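Local coordinates for uncharacterized protein (Bacteroides vulgatus, PDB 4QB7) that probably forms part of the tip of a fimbrium, a filamentous cell-surface appendage that mediates adhesion and biofilm formation, at residues I250-D255 and T259-D264; L287-D292 and Y327-K332; I14-Y19 and A38-F43; T29-L34 and D74-T79. All blocks are in the same frame, centred on the assembly; numbering follows the deposited sequence.

Interaction 1: I250-D255 and T259-D264; sequences INVSDD and TALFSD
Val252 and Thr259 bring the two backbones to a CA-CA separation of 5.2 Å, which widens to 6.8 Å between the CA atoms of Ile250 and Leu261, and no direct hydrogen bond crosses the gap. Two chains can stay close without pairing when side chains and a water fill the space between them, and this contact illustrates how. Thr259 is the central piece. Its CG2 lies anti to the backbone N (chi1 of OG1 -62°), and from there the methyl passes alongside Ile250 CG2 at 3.8 Å while its CB rests near Val252 CA. Leu261 works from the other end of the contact: its single methyl CD2 lies 4.0 Å from Ile250 CD1 and equally far from Val252 CG1, joining the two branched residues in one apolar patch. The polar half sits beyond Thr259. Here water 1 can donate to Asp254 O (2.8 Å), though it has other acceptors in reach, and hydrogen-bonds Thr259 OG1 at 2.7 Å, linking the loop at Asp254 to strand 259-270 through solvent. Just before this loop, Asn251 OD1 accepts from Ser253 N (3.0 Å, 157° at the hydrogen), an Asx turn that helps to set the course of the chain as it leaves strand 250-251. The two segments belong to different sheets: Ile250 and Val252 bond through their backbones to Val190 and Ile188 of strand 186-196, whereas Thr259 and Leu261 do so to Val176 and Ile174 of strand 159-178.

Interaction 2: L287-D292 and Y327-K332; sequences LKINYD and YVLTIK. With SO4 (sulfate ion), chain J; SO4 (sulfate ion), chain K.
Tyr291 meets Ile331 because its chi1 of 58° sets CG between the backbone N and the carbonyl carbon, while Ile331 holds CG1 anti to its own carbonyl carbon, a setting that carries CD1 over the ring. The result is a CH-pi contact, with CD1 of Ile331 4.1 Å from the ring centroid of Tyr291 and only 9° off the normal. The two side chains run past one another in opposite directions, with Ile331 CG2 3.9 Å from Tyr291 OH. That hydroxyl donates to O4 of one sulfate, at 2.7 Å and in the plane of the ring; the ion is probably a crystallisation component. Further along, Ile289 and Leu329 meet tip to tip, CD1 to CD2 at 3.9 Å, and Leu287 CD1 adds a looser touch on Leu329 CD1. Across the strand, Asn290 points the other way and gives ND2 to O3 of a second sulfate. The strand axes stand 11.7 Å apart and cross at -50°, too far for backbone bonds. Two sheets facing each other through aliphatic and aromatic side chains are what a beta-sandwich core looks like, consistent with the transthyretin clan to which this family belongs.

Interaction 3: I14-Y19 and A38-F43; sequences IGLDVY and AGFGIF
Apolar contact alone joins Leu16 and Val18 to Phe40 and Ile42, and it falls into two kinds, aliphatic and aromatic. The aliphatic pair is Leu16 with Ile42, which reach toward each other tip to tip: CD1 of Leu16 lies 3.8 Å from CD1 of Ile42, and the leucine's second methyl, CD2, is almost as near. In the aromatic group, Val18 sets CG2 beside the backbone N and anti to its carbonyl carbon, which carries this methyl obliquely against CE1 and CZ of Phe40. Leu16 CD1 brushes CZ of the same ring more distantly, at 4.5 Å. No hydrogen bond spans the two strands, whose axes are 11.2 Å apart and cross at 126°. The backbone of 15-18 is instead occupied beside strand 159-178, where Gly15 and Asp17 bond to Val160 and Asp17 and Tyr19 to Phe162. Phe40 is further enclosed edge-to-face by Phe162 and Phe164. A short N-terminal strand, lying within a predicted propeptide, thus runs parallel to 159-178 and turns Leu16 and the buried Val18 toward strand 40-47. In the fimbrillin superfamily, removal of an N-terminal propeptide strand is thought to precede subunit assembly, and a short strand laid beside 159-178 and packed on Phe40 and Ile42 is consistent with such a role.

Interaction 4: T29-L34 and D74-T79; sequences TTTSTL and DSWGYT. With SO4 (sulfate ion), chain O.
Helix 30-36, a short helix between strands 15-18 and 40-47 in the chain, meets strand 75-77 where Thr31 and Leu34 rest against the edge of the Trp76 indole. Being three residues apart, they lie near each other on the helix surface and present a common face to the ring. CG2 of Thr31 comes to CZ2 of Trp76 in the ring plane at 3.9 Å, and CB of Leu34 stands 3.7 Å from the neighbouring CH2, so the benzo rim of the indole is the part that touches. Trp76 places CG anti to its carbonyl carbon (chi1 -68°), and from there the indole extends toward the helix. The first turn of the helix begins with Thr29 as N-cap: its OG1 accepts a weak bond from Ser32 N at 3.3 Å, and Thr29 O accepts a hydrogen bond from Thr33 OG1. Beyond the indole, O4 of a sulfate, probably from the crystallisation liquor, lies over one face of the Tyr78 ring, toward its rim, and accepts from Tyr78 N at 3.2 Å. Trp76 also meets Trp71 edge-to-face, and touches Leu16. A short capped helix packed on the edge of a tryptophan within an aromatic cluster joins the curled mixed sheet to the connection that follows strand 15-18.

The four contacts form two clusters at opposite ends of an elongated chain. Interactions 3 and 4 are neighbours, with centres 7 Å apart, and their segments alternate along the sequence: Trp76 CE3 packs on Phe40 CE1 at 3.5 Å, Val18 CG2 lies 3.6 Å from Trp76 CE2, and Tyr78 OH probably hydrogen-bonds Ile14 O at 3.0 Å. Interactions 1 and 2 lie close without touching, centres 11 Å apart and nearest atoms about 5 Å. Between the clusters the centres are 35 to 43 Å apart, yet strand 159-178 serves both, pairing with 15-18, 259-270 and 323-331. All four are contacts of a structural subunit, and the sulfates found at both ends probably come from the crystallisation liquor.

Interaction 1: I250-D255 and T259-D264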
# COMPACT_ATOMS: atom_id res chain seq x y z
N ILE A 250 -8.64 -15.33 17.15
CA ILE A 250 -9.30 -15.68 15.89
C ILE A 250 -9.31 -17.21 15.79
O ILE A 250 -8.24 -17.84 15.80
CB ILE A 250 -8.69 -15.02 14.62
CG1 ILE A 250 -8.76 -13.47 14.68
CG2 ILE A 250 -9.40 -15.51 13.35
CD1 ILE A 250 -7.53 -12.83 14.39
N ASN A 251 -10.51 -17.81 15.70
CA ASN A 251 -10.67 -19.24 15.50
C ASN A 251 -10.30 -19.59 14.06
O ASN A 251 -11.04 -19.23 13.14
CB ASN A 251 -12.10 -19.65 15.78
CG ASN A 251 -12.34 -21.12 15.73
OD1 ASN A 251 -11.55 -21.90 15.23
ND2 ASN A 251 -13.44 -21.53 16.29
N VAL A 252 -9.21 -20.33 13.87
CA VAL A 252 -8.73 -20.73 12.55
C VAL A 252 -8.84 -22.27 12.33
O VAL A 252 -8.11 -22.80 11.50
CB VAL A 252 -7.28 -20.22 12.31
CG1 VAL A 252 -7.22 -18.70 12.33
CG2 VAL A 252 -6.29 -20.81 13.29
N SER A 253 -9.79 -22.96 13.01
CA SER A 253 -9.95 -24.44 13.01
C SER A 253 -10.44 -25.09 11.70
O SER A 253 -10.29 -26.31 11.57
CB SER A 253 -10.88 -24.86 14.13
OG SER A 253 -10.53 -24.20 15.34
N ASP A 254 -11.01 -24.33 10.75
CA ASP A 254 -11.53 -24.87 9.49
C ASP A 254 -10.40 -25.34 8.57
O ASP A 254 -9.59 -24.53 8.12
CB ASP A 254 -12.39 -23.80 8.78
CG ASP A 254 -13.33 -24.29 7.69
OD1 ASP A 254 -13.11 -25.42 7.16
OD2 ASP A 254 -14.28 -23.55 7.35
N ASP A 255 -10.35 -26.63 8.28
CA ASP A 255 -9.30 -27.22 7.44
C ASP A 255 -9.62 -27.10 5.94
O ASP A 255 -8.73 -27.26 5.09
CB ASP A 255 -9.12 -28.70 7.81
CG ASP A 255 -10.33 -29.55 7.49
OD1 ASP A 255 -11.38 -29.37 8.16
OD2 ASP A 255 -10.23 -30.41 6.56
N THR A 259 -8.92 -19.37 7.43
CA THR A 259 -9.58 -18.26 8.11
C THR A 259 -8.70 -17.01 8.13
O THR A 259 -7.56 -17.08 8.54
CB THR A 259 -9.98 -18.72 9.50
OG1 THR A 259 -10.91 -19.80 9.33
CG2 THR A 259 -10.58 -17.60 10.35
N ALA A 260 -9.26 -15.87 7.70
CA ALA A 260 -8.58 -14.57 7.67
C ALA A 260 -8.23 -14.01 9.07
O ALA A 260 -9.04 -14.12 10.01
CB ALA A 260 -9.45 -13.57 6.94
N LEU A 261 -7.06 -13.34 9.18
CA LEU A 261 -6.62 -12.70 10.43
C LEU A 261 -6.89 -11.17 10.40
O LEU A 261 -6.93 -10.54 11.45
CB LEU A 261 -5.14 -12.97 10.74
CG LEU A 261 -4.68 -14.43 10.89
CD1 LEU A 261 -3.20 -14.48 11.13
CD2 LEU A 261 -5.43 -15.18 11.99
N PHE A 262 -7.09 -10.61 9.20
CA PHE A 262 -7.43 -9.20 8.98
C PHE A 262 -8.89 -9.08 8.68
O PHE A 262 -9.46 -9.97 8.04
CB PHE A 262 -6.64 -8.58 7.79
CG PHE A 262 -5.13 -8.63 7.76
CD1 PHE A 262 -4.41 -9.09 8.86
CD2 PHE A 262 -4.43 -8.16 6.66
CE1 PHE A 262 -3.01 -9.12 8.83
CE2 PHE A 262 -3.04 -8.21 6.63
CZ PHE A 262 -2.34 -8.69 7.72
N SER A 263 -9.51 -7.93 9.03
CA SER A 263 -10.91 -7.72 8.70
C SER A 263 -11.03 -7.41 7.20
O SER A 263 -10.01 -7.10 6.57
CB SER A 263 -11.51 -6.61 9.56
OG SER A 263 -11.15 -5.33 9.08
N ASP A 264 -12.23 -7.54 6.63
CA ASP A 264 -12.52 -7.30 5.21
C ASP A 264 -12.08 -5.93 4.72
O ASP A 264 -11.69 -5.80 3.55
CB ASP A 264 -14.04 -7.42 4.94
CG ASP A 264 -14.56 -8.84 4.79
OD1 ASP A 264 -13.73 -9.78 4.62
OD2 ASP A 264 -15.81 -9.02 4.83
O HOH W 1 -9.22 -21.90 9.03

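Interaction 2: L287-D292 and Y327-K332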
# COMPACT_ATOMS: atom_id res chain seq x y z
N LEU A 287 7.31 -13.98 9.29
CA LEU A 287 6.24 -13.75 10.24
C LEU A 287 6.57 -14.48 11.55
O LEU A 287 7.22 -15.51 11.51
CB LEU A 287 4.88 -14.25 9.70
CG LEU A 287 4.30 -13.62 8.43
CD1 LEU A 287 3.03 -14.35 8.03
CD2 LEU A 287 3.99 -12.16 8.62
N LYS A 288 6.15 -13.95 12.70
CA LYS A 288 6.27 -14.56 14.03
C LYS A 288 4.83 -14.73 14.50
O LYS A 288 4.12 -13.74 14.65
CB LYS A 288 7.12 -13.71 15.00
CG LYS A 288 8.59 -13.52 14.60
CD LYS A 288 9.38 -14.82 14.54
CE LYS A 288 10.85 -14.59 14.46
NZ LYS A 288 11.43 -14.34 15.79
N ILE A 289 4.36 -15.98 14.61
CA ILE A 289 2.97 -16.25 14.95
C ILE A 289 2.84 -16.91 16.32
O ILE A 289 3.75 -17.65 16.76
CB ILE A 289 2.29 -17.08 13.83
CG1 ILE A 289 0.74 -17.03 13.94
CG2 ILE A 289 2.86 -18.50 13.74
CD1 ILE A 289 -0.05 -17.57 12.73
N ASN A 290 1.72 -16.59 17.01
CA ASN A 290 1.33 -17.13 18.33
C ASN A 290 -0.02 -17.79 18.19
O ASN A 290 -0.93 -17.20 17.63
CB ASN A 290 1.25 -16.00 19.37
CG ASN A 290 2.54 -15.31 19.69
OD1 ASN A 290 3.57 -15.50 19.06
ND2 ASN A 290 2.50 -14.51 20.74
N TYR A 291 -0.17 -19.01 18.65
CA TYR A 291 -1.44 -19.73 18.53
C TYR A 291 -1.59 -20.76 19.63
O TYR A 291 -0.59 -21.21 20.21
CB TYR A 291 -1.64 -20.37 17.13
CG TYR A 291 -0.56 -21.35 16.72
CD1 TYR A 291 0.65 -20.90 16.19
CD2 TYR A 291 -0.76 -22.72 16.81
CE1 TYR A 291 1.64 -21.79 15.78
CE2 TYR A 291 0.23 -23.63 16.42
CZ TYR A 291 1.43 -23.16 15.91
OH TYR A 291 2.42 -24.02 15.50
N ASP A 292 -2.85 -21.08 19.96
CA ASP A 292 -3.26 -22.02 21.00
C ASP A 292 -4.04 -23.15 20.40
O ASP A 292 -4.94 -22.90 19.59
CB ASP A 292 -4.12 -21.28 22.04
CG ASP A 292 -3.40 -20.16 22.78
OD1 ASP A 292 -2.16 -20.24 22.92
OD2 ASP A 292 -4.09 -19.22 23.25
N TYR A 327 -1.32 -14.24 2.15
CA TYR A 327 -0.55 -15.42 2.57
C TYR A 327 -1.46 -16.43 3.22
O TYR A 327 -2.24 -16.07 4.12
CB TYR A 327 0.56 -15.04 3.54
CG TYR A 327 1.54 -14.02 3.02
CD1 TYR A 327 2.40 -14.33 1.96
CD2 TYR A 327 1.68 -12.78 3.63
CE1 TYR A 327 3.30 -13.39 1.47
CE2 TYR A 327 2.60 -11.84 3.16
CZ TYR A 327 3.40 -12.15 2.07
OH TYR A 327 4.32 -11.24 1.61
N VAL A 328 -1.42 -17.68 2.74
CA VAL A 328 -2.20 -18.75 3.34
C VAL A 328 -1.22 -19.66 4.05
O VAL A 328 -0.33 -20.23 3.41
CB VAL A 328 -3.11 -19.49 2.34
CG1 VAL A 328 -3.90 -20.61 3.02
CG2 VAL A 328 -4.04 -18.50 1.63
N LEU A 329 -1.35 -19.75 5.38
CA LEU A 329 -0.52 -20.55 6.30
C LEU A 329 -1.21 -21.83 6.71
O LEU A 329 -2.33 -21.78 7.25
CB LEU A 329 -0.20 -19.75 7.58
CG LEU A 329 0.88 -18.69 7.61
CD1 LEU A 329 0.73 -17.67 6.47
CD2 LEU A 329 0.84 -18.01 8.93
N THR A 330 -0.55 -22.98 6.46
CA THR A 330 -1.07 -24.28 6.83
C THR A 330 -0.25 -24.79 8.00
O THR A 330 0.95 -25.03 7.85
CB THR A 330 -1.10 -25.27 5.64
OG1 THR A 330 -1.91 -24.73 4.60
CG2 THR A 330 -1.65 -26.63 6.04
N ILE A 331 -0.88 -24.94 9.16
CA ILE A 331 -0.22 -25.47 10.34
C ILE A 331 -0.28 -27.00 10.24
O ILE A 331 -1.37 -27.56 10.19
CB ILE A 331 -0.83 -24.93 11.64
CG1 ILE A 331 -0.86 -23.37 11.63
CG2 ILE A 331 -0.07 -25.49 12.82
CD1 ILE A 331 -1.55 -22.76 12.79
N LYS A 332 0.90 -27.65 10.11
CA LYS A 332 1.02 -29.11 10.01
C LYS A 332 0.89 -29.68 11.40
O LYS A 332 1.70 -29.34 12.27
CB LYS A 332 2.34 -29.52 9.37
CG LYS A 332 2.31 -29.57 7.85
CD LYS A 332 3.46 -30.45 7.31
CE LYS A 332 3.16 -31.94 7.33
NZ LYS A 332 4.33 -32.74 7.80
S SO4 J . 2.07 -27.71 15.50
O1 SO4 J . 0.82 -28.45 15.30
O2 SO4 J . 3.00 -28.57 16.24
O3 SO4 J . 2.64 -27.30 14.21
O4 SO4 J . 1.83 -26.52 16.29
S SO4 K . -0.35 -13.90 22.66
O1 SO4 K . -1.03 -15.14 22.76
O2 SO4 K . 0.87 -14.02 23.43
O3 SO4 K . -0.02 -13.71 21.28
O4 SO4 K . -1.21 -12.80 23.16

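Interaction 3: I14-Y19 and A38-F43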
# COMPACT_ATOMS: atom_id res chain seq x y z
N ILE A 14 -8.70 24.34 -18.39
CA ILE A 14 -8.23 22.98 -18.21
C ILE A 14 -9.21 22.24 -17.34
O ILE A 14 -9.48 22.65 -16.21
CB ILE A 14 -6.78 22.98 -17.64
CG1 ILE A 14 -5.84 23.69 -18.65
CG2 ILE A 14 -6.29 21.55 -17.31
CD1 ILE A 14 -4.59 24.12 -18.14
N GLY A 15 -9.77 21.18 -17.90
CA GLY A 15 -10.71 20.32 -17.21
C GLY A 15 -9.98 19.16 -16.58
O GLY A 15 -8.89 18.78 -17.04
N LEU A 16 -10.57 18.61 -15.50
CA LEU A 16 -9.99 17.47 -14.80
C LEU A 16 -10.94 16.33 -14.80
O LEU A 16 -12.14 16.52 -14.63
CB LEU A 16 -9.58 17.78 -13.34
CG LEU A 16 -8.72 18.99 -13.04
CD1 LEU A 16 -8.47 19.08 -11.56
CD2 LEU A 16 -7.42 18.95 -13.80
N ASP A 17 -10.40 15.12 -14.87
CA ASP A 17 -11.14 13.88 -14.78
C ASP A 17 -10.24 12.84 -14.18
O ASP A 17 -9.03 12.89 -14.36
CB ASP A 17 -11.68 13.45 -16.15
CG ASP A 17 -12.55 12.21 -16.13
OD1 ASP A 17 -13.33 12.04 -15.14
OD2 ASP A 17 -12.47 11.42 -17.10
N VAL A 18 -10.81 11.91 -13.43
CA VAL A 18 -10.10 10.79 -12.82
C VAL A 18 -10.80 9.54 -13.31
O VAL A 18 -12.02 9.44 -13.22
CB VAL A 18 -9.99 10.88 -11.29
CG1 VAL A 18 -9.25 9.68 -10.71
CG2 VAL A 18 -9.33 12.17 -10.86
N TYR A 19 -10.02 8.66 -13.92
CA TYR A 19 -10.48 7.42 -14.51
C TYR A 19 -10.95 6.48 -13.42
O TYR A 19 -10.31 6.38 -12.38
CB TYR A 19 -9.36 6.80 -15.35
CG TYR A 19 -9.59 5.38 -15.81
CD1 TYR A 19 -9.27 4.30 -14.99
CD2 TYR A 19 -10.03 5.11 -17.11
CE1 TYR A 19 -9.45 2.99 -15.42
CE2 TYR A 19 -10.20 3.80 -17.55
CZ TYR A 19 -9.91 2.74 -16.70
OH TYR A 19 -10.08 1.43 -17.11
N ALA A 38 -9.17 13.74 0.76
CA ALA A 38 -8.43 14.96 0.46
C ALA A 38 -8.25 15.32 -1.04
O ALA A 38 -7.60 16.32 -1.34
CB ALA A 38 -7.06 14.82 1.11
N GLY A 39 -8.77 14.51 -1.94
CA GLY A 39 -8.56 14.72 -3.37
C GLY A 39 -7.13 14.37 -3.73
O GLY A 39 -6.50 13.55 -3.06
N PHE A 40 -6.57 15.02 -4.74
CA PHE A 40 -5.20 14.73 -5.17
C PHE A 40 -4.45 16.02 -5.49
O PHE A 40 -5.04 17.09 -5.48
CB PHE A 40 -5.23 13.77 -6.39
CG PHE A 40 -5.95 14.26 -7.63
CD1 PHE A 40 -7.33 14.11 -7.77
CD2 PHE A 40 -5.23 14.80 -8.70
CE1 PHE A 40 -7.98 14.54 -8.92
CE2 PHE A 40 -5.90 15.24 -9.85
CZ PHE A 40 -7.27 15.09 -9.96
N GLY A 41 -3.14 15.89 -5.71
CA GLY A 41 -2.26 16.99 -6.06
C GLY A 41 -1.65 16.84 -7.44
O GLY A 41 -1.26 15.74 -7.82
N ILE A 42 -1.58 17.94 -8.20
CA ILE A 42 -1.08 17.97 -9.58
C ILE A 42 0.20 18.77 -9.70
O ILE A 42 0.32 19.85 -9.13
CB ILE A 42 -2.14 18.58 -10.55
CG1 ILE A 42 -3.54 17.99 -10.34
CG2 ILE A 42 -1.69 18.48 -12.02
CD1 ILE A 42 -4.67 18.76 -11.06
N PHE A 43 1.13 18.25 -10.52
CA PHE A 43 2.34 18.89 -11.01
C PHE A 43 2.13 19.12 -12.48
O PHE A 43 1.64 18.21 -13.15
CB PHE A 43 3.59 18.05 -10.79
CG PHE A 43 4.02 17.83 -9.37
CD1 PHE A 43 3.55 16.72 -8.65
CD2 PHE A 43 4.98 18.64 -8.77
CE1 PHE A 43 4.00 16.47 -7.34
CE2 PHE A 43 5.41 18.41 -7.47
CZ PHE A 43 4.93 17.32 -6.76

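Interaction 4: T29-L34 and D74-T79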
# COMPACT_ATOMS: atom_id res chain seq x y z
N THR A 29 -13.83 1.99 -5.45
CA THR A 29 -12.85 2.49 -6.42
C THR A 29 -11.89 3.49 -5.76
O THR A 29 -12.18 4.03 -4.69
CB THR A 29 -13.52 3.12 -7.65
OG1 THR A 29 -14.35 4.21 -7.26
CG2 THR A 29 -14.28 2.11 -8.50
N THR A 30 -10.74 3.73 -6.43
CA THR A 30 -9.73 4.71 -6.02
C THR A 30 -10.41 6.09 -6.04
O THR A 30 -10.32 6.83 -5.05
CB THR A 30 -8.50 4.63 -6.98
OG1 THR A 30 -7.95 3.31 -6.95
CG2 THR A 30 -7.42 5.65 -6.67
N THR A 31 -11.13 6.39 -7.13
CA THR A 31 -11.84 7.65 -7.34
C THR A 31 -12.79 8.02 -6.20
O THR A 31 -12.80 9.18 -5.79
CB THR A 31 -12.61 7.64 -8.64
OG1 THR A 31 -11.94 6.78 -9.56
CG2 THR A 31 -12.72 8.99 -9.22
N SER A 32 -13.58 7.06 -5.68
CA SER A 32 -14.52 7.36 -4.60
C SER A 32 -13.76 7.74 -3.32
O SER A 32 -14.18 8.66 -2.62
CB SER A 32 -15.47 6.20 -4.37
OG SER A 32 -14.74 5.03 -4.04
N THR A 33 -12.61 7.08 -3.07
CA THR A 33 -11.72 7.37 -1.93
C THR A 33 -11.18 8.80 -2.02
O THR A 33 -11.26 9.55 -1.04
CB THR A 33 -10.60 6.35 -1.86
OG1 THR A 33 -11.17 5.04 -1.87
CG2 THR A 33 -9.73 6.54 -0.64
N LEU A 34 -10.69 9.21 -3.23
CA LEU A 34 -10.20 10.57 -3.46
C LEU A 34 -11.33 11.58 -3.32
O LEU A 34 -11.11 12.66 -2.77
CB LEU A 34 -9.54 10.71 -4.84
CG LEU A 34 -8.52 9.66 -5.27
CD1 LEU A 34 -7.93 10.03 -6.57
CD2 LEU A 34 -7.43 9.53 -4.27
N ASP A 74 -20.38 17.07 -8.44
CA ASP A 74 -20.39 16.33 -9.70
C ASP A 74 -19.14 16.56 -10.59
O ASP A 74 -19.05 15.94 -11.64
CB ASP A 74 -21.67 16.66 -10.49
CG ASP A 74 -21.95 18.14 -10.68
OD1 ASP A 74 -21.03 18.96 -10.43
OD2 ASP A 74 -23.07 18.48 -11.11
N SER A 75 -18.17 17.40 -10.17
CA SER A 75 -16.96 17.61 -10.99
C SER A 75 -15.69 17.79 -10.15
O SER A 75 -15.77 18.08 -8.96
CB SER A 75 -17.14 18.82 -11.89
OG SER A 75 -17.12 20.00 -11.11
N TRP A 76 -14.51 17.61 -10.79
CA TRP A 76 -13.19 17.85 -10.17
C TRP A 76 -12.77 19.28 -10.47
O TRP A 76 -12.91 19.73 -11.61
CB TRP A 76 -12.11 16.90 -10.70
CG TRP A 76 -12.28 15.48 -10.30
CD1 TRP A 76 -12.81 14.47 -11.04
CD2 TRP A 76 -11.83 14.89 -9.07
NE1 TRP A 76 -12.76 13.29 -10.34
CE2 TRP A 76 -12.21 13.53 -9.11
CE3 TRP A 76 -11.23 15.40 -7.91
CZ2 TRP A 76 -11.94 12.65 -8.05
CZ3 TRP A 76 -10.98 14.53 -6.85
CH2 TRP A 76 -11.33 13.18 -6.93
N GLY A 77 -12.28 19.98 -9.46
CA GLY A 77 -11.83 21.35 -9.58
C GLY A 77 -10.58 21.67 -8.80
O GLY A 77 -10.09 20.86 -8.00
N TYR A 78 -10.04 22.85 -9.07
CA TYR A 78 -8.86 23.43 -8.45
C TYR A 78 -9.17 24.92 -8.30
O TYR A 78 -10.01 25.44 -9.04
CB TYR A 78 -7.58 23.13 -9.27
CG TYR A 78 -7.65 23.56 -10.73
CD1 TYR A 78 -8.23 22.74 -11.69
CD2 TYR A 78 -7.08 24.75 -11.16
CE1 TYR A 78 -8.29 23.12 -13.03
CE2 TYR A 78 -7.12 25.14 -12.50
CZ TYR A 78 -7.74 24.32 -13.43
OH TYR A 78 -7.81 24.69 -14.76
N THR A 79 -8.56 25.59 -7.31
CA THR A 79 -8.81 27.01 -7.00
C THR A 79 -8.04 27.97 -7.94
O THR A 79 -8.67 28.86 -8.53
CB THR A 79 -8.50 27.31 -5.52
OG1 THR A 79 -7.12 27.04 -5.26
CG2 THR A 79 -9.37 26.50 -4.56
S SO4 O . -11.99 23.95 -12.63
O1 SO4 O . -13.32 23.88 -12.00
O2 SO4 O . -11.56 22.62 -13.10
O3 SO4 O . -12.05 24.83 -13.79
O4 SO4 O . -11.07 24.48 -11.63